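Local coordinates for glutathione s-transferase protein (Ralstonia solanacearum, PDB 3TOU) that binds glutathione and probably acts as a glutathione transferase, joining the tripeptide's thiol to electrophilic substrates, at residues I68-D73 against R80-S85. Sequence-based numbering, arbitrary orientation. Where two conformers were deposited one is given.
Sequences IAEYAD and RLIPPS
The carboxylate of Asp73 takes the backbone N-H groups of two successive residues, Leu81 and Ile82, one on each oxygen. Leu81 N reaches Asp73 OD1 at 2.9 Å on its syn side, in a nearly straight bond (164°), though tilted out of the carboxylate plane. Ile82 N sits 3.0 Å from Asp73 OD2 and comes from well above that plane, in a more bent bond of 142°. Beside the first bond, Leu81 CB lies 3.4 Å from Asp73 OD1 in a close van der Waals approach. With CG anti to the backbone N (chi1 -163°), the acid reaches out from the helix to the loop, and the paired bonds should limit its rotation. Asp73 OD1 also has a salt bridge to Lys24, from outside the two segments, which probably helps hold the carboxylate in place, while across the contact Arg80 NE makes a long salt bridge, 3.7 Å, with Asp73 OD2. Arg80 NE also donates to Ile82 O at 2.9 Å, folding the arginine back along its own loop.

In the glutathione transferase fold this is where helix 65-74, the last of the thioredoxin-like N-terminal domain, meets the linker leading into helix 86-114 of the all-helical C-terminal domain.

Nonpolar contact comes mainly from Ile82, whose CD1 rests against Glu70 CA at 3.7 Å, the two side chains crossing at roughly a right angle. The Leu81 side chain packs on Val20 and Ile160, while that of Ile82 touches Leu157. The extended Glu70 sends its carboxylate to the dimer interface, where Arg89 and Arg93 of the second subunit form salt bridges with OE2 and OE1.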
loop_
_atom_site.group_PDB
_atom_site.type_symbol
_atom_site.label_atom_id
_atom_site.label_comp_id
_atom_site.label_asym_id
_atom_site.label_seq_id
_atom_site.Cartn_x
_atom_site.Cartn_y
_atom_site.Cartn_z
ATOM N N ILE A 68 -5.360 3.907 7.854
ATOM C CA ILE A 68 -6.706 4.120 8.419
ATOM C C ILE A 68 -7.127 2.905 9.264
ATOM O O ILE A 68 -7.584 3.070 10.400
ATOM C CB ILE A 68 -7.754 4.432 7.328
ATOM C CG1 ILE A 68 -7.422 5.747 6.594
ATOM C CG2 ILE A 68 -9.179 4.539 7.937
ATOM C CD1 ILE A 68 -8.074 5.852 5.209
ATOM N N ALA A 69 -6.954 1.701 8.715
ATOM C CA ALA A 69 -7.312 0.465 9.428
ATOM C C ALA A 69 -6.533 0.342 10.730
ATOM O O ALA A 69 -7.100 -0.044 11.767
ATOM C CB ALA A 69 -7.074 -0.772 8.546
ATOM N N GLU A 70 -5.238 0.660 10.674
ATOM C CA GLU A 70 -4.384 0.609 11.863
ATOM C C GLU A 70 -4.845 1.595 12.939
ATOM O O GLU A 70 -4.975 1.232 14.118
ATOM C CB GLU A 70 -2.922 0.864 11.482
ATOM C CG GLU A 70 -1.956 0.774 12.676
ATOM C CD GLU A 70 -0.509 1.019 12.284
ATOM O OE1 GLU A 70 -0.275 1.629 11.218
ATOM O OE2 GLU A 70 0.391 0.609 13.053
ATOM N N TYR A 71 -5.087 2.834 12.521
ATOM C CA TYR A 71 -5.605 3.865 13.414
ATOM C C TYR A 71 -6.934 3.428 14.034
ATOM O O TYR A 71 -7.123 3.545 15.254
ATOM C CB TYR A 71 -5.777 5.169 12.643
ATOM C CG TYR A 71 -6.396 6.278 13.464
ATOM C CD1 TYR A 71 -5.754 6.755 14.614
ATOM C CD2 TYR A 71 -7.616 6.831 13.101
ATOM C CE1 TYR A 71 -6.311 7.769 15.376
ATOM C CE2 TYR A 71 -8.182 7.854 13.859
ATOM C CZ TYR A 71 -7.525 8.310 14.991
ATOM O OH TYR A 71 -8.090 9.312 15.743
ATOM N N ALA A 72 -7.819 2.868 13.209
ATOM C CA ALA A 72 -9.163 2.503 13.675
ATOM C C ALA A 72 -9.123 1.415 14.751
ATOM O O ALA A 72 -9.926 1.445 15.696
ATOM C CB ALA A 72 -10.061 2.081 12.497
ATOM N N ASP A 73 -8.189 0.468 14.627
ATOM C CA ASP A 73 -8.049 -0.584 15.644
ATOM C C ASP A 73 -7.720 -0.031 17.046
ATOM O O ASP A 73 -8.064 -0.649 18.053
ATOM C CB ASP A 73 -6.994 -1.617 15.232
ATOM C CG ASP A 73 -7.096 -2.919 16.027
ATOM O OD1 ASP A 73 -8.231 -3.409 16.290
ATOM O OD2 ASP A 73 -6.027 -3.461 16.387
ATOM N N ARG A 80 -9.578 -7.081 18.781
ATOM C CA ARG A 80 -8.200 -6.656 18.569
ATOM C C ARG A 80 -7.808 -7.166 17.190
ATOM O O ARG A 80 -7.494 -8.340 17.014
ATOM C CB ARG A 80 -7.266 -7.197 19.662
ATOM C CG ARG A 80 -5.823 -6.649 19.603
ATOM C CD ARG A 80 -5.773 -5.117 19.494
ATOM N NE ARG A 80 -4.403 -4.601 19.530
ATOM C CZ ARG A 80 -3.749 -4.254 20.639
ATOM N NH1 ARG A 80 -4.328 -4.371 21.830
ATOM N NH2 ARG A 80 -2.510 -3.786 20.561
ATOM N N LEU A 81 -7.858 -6.280 16.205
ATOM C CA LEU A 81 -7.663 -6.698 14.812
ATOM C C LEU A 81 -6.198 -6.756 14.377
ATOM O O LEU A 81 -5.873 -7.392 13.373
ATOM C CB LEU A 81 -8.465 -5.810 13.864
ATOM C CG LEU A 81 -9.987 -5.805 14.050
ATOM C CD1 LEU A 81 -10.620 -4.793 13.119
ATOM C CD2 LEU A 81 -10.562 -7.209 13.841
ATOM N N ILE A 82 -5.320 -6.081 15.111
ATOM C CA ILE A 82 -3.880 -6.157 14.836
ATOM C C ILE A 82 -3.170 -6.512 16.142
ATOM O O ILE A 82 -3.276 -5.769 17.120
ATOM C CB ILE A 82 -3.306 -4.828 14.274
ATOM C CG1 ILE A 82 -4.134 -4.341 13.074
ATOM C CG2 ILE A 82 -1.831 -5.026 13.875
ATOM C CD1 ILE A 82 -3.723 -2.980 12.541
ATOM N N PRO A 83 -2.463 -7.654 16.171
ATOM C CA PRO A 83 -1.687 -8.029 17.362
ATOM C C PRO A 83 -0.670 -6.945 17.746
ATOM O O PRO A 83 -0.160 -6.248 16.861
ATOM C CB PRO A 83 -0.948 -9.294 16.904
ATOM C CG PRO A 83 -1.838 -9.884 15.863
ATOM C CD PRO A 83 -2.370 -8.681 15.118
ATOM N N PRO A 84 -0.424 -6.758 19.059
ATOM C CA PRO A 84 0.420 -5.651 19.523
ATOM C C PRO A 84 1.901 -5.791 19.171
ATOM O O PRO A 84 2.614 -4.790 19.103
ATOM C CB PRO A 84 0.251 -5.696 21.046
ATOM C CG PRO A 84 -0.133 -7.097 21.347
ATOM C CD PRO A 84 -0.970 -7.543 20.182
ATOM N N SER A 85 2.358 -7.016 18.949
ATOM C CA SER A 85 3.790 -7.234 18.837
ATOM C C SER A 85 4.198 -8.602 18.330
ATOM O O SER A 85 3.377 -9.512 18.118
ATOM C CB SER A 85 4.446 -7.036 20.201
ATOM O OG SER A 85 4.011 -8.056 21.089
#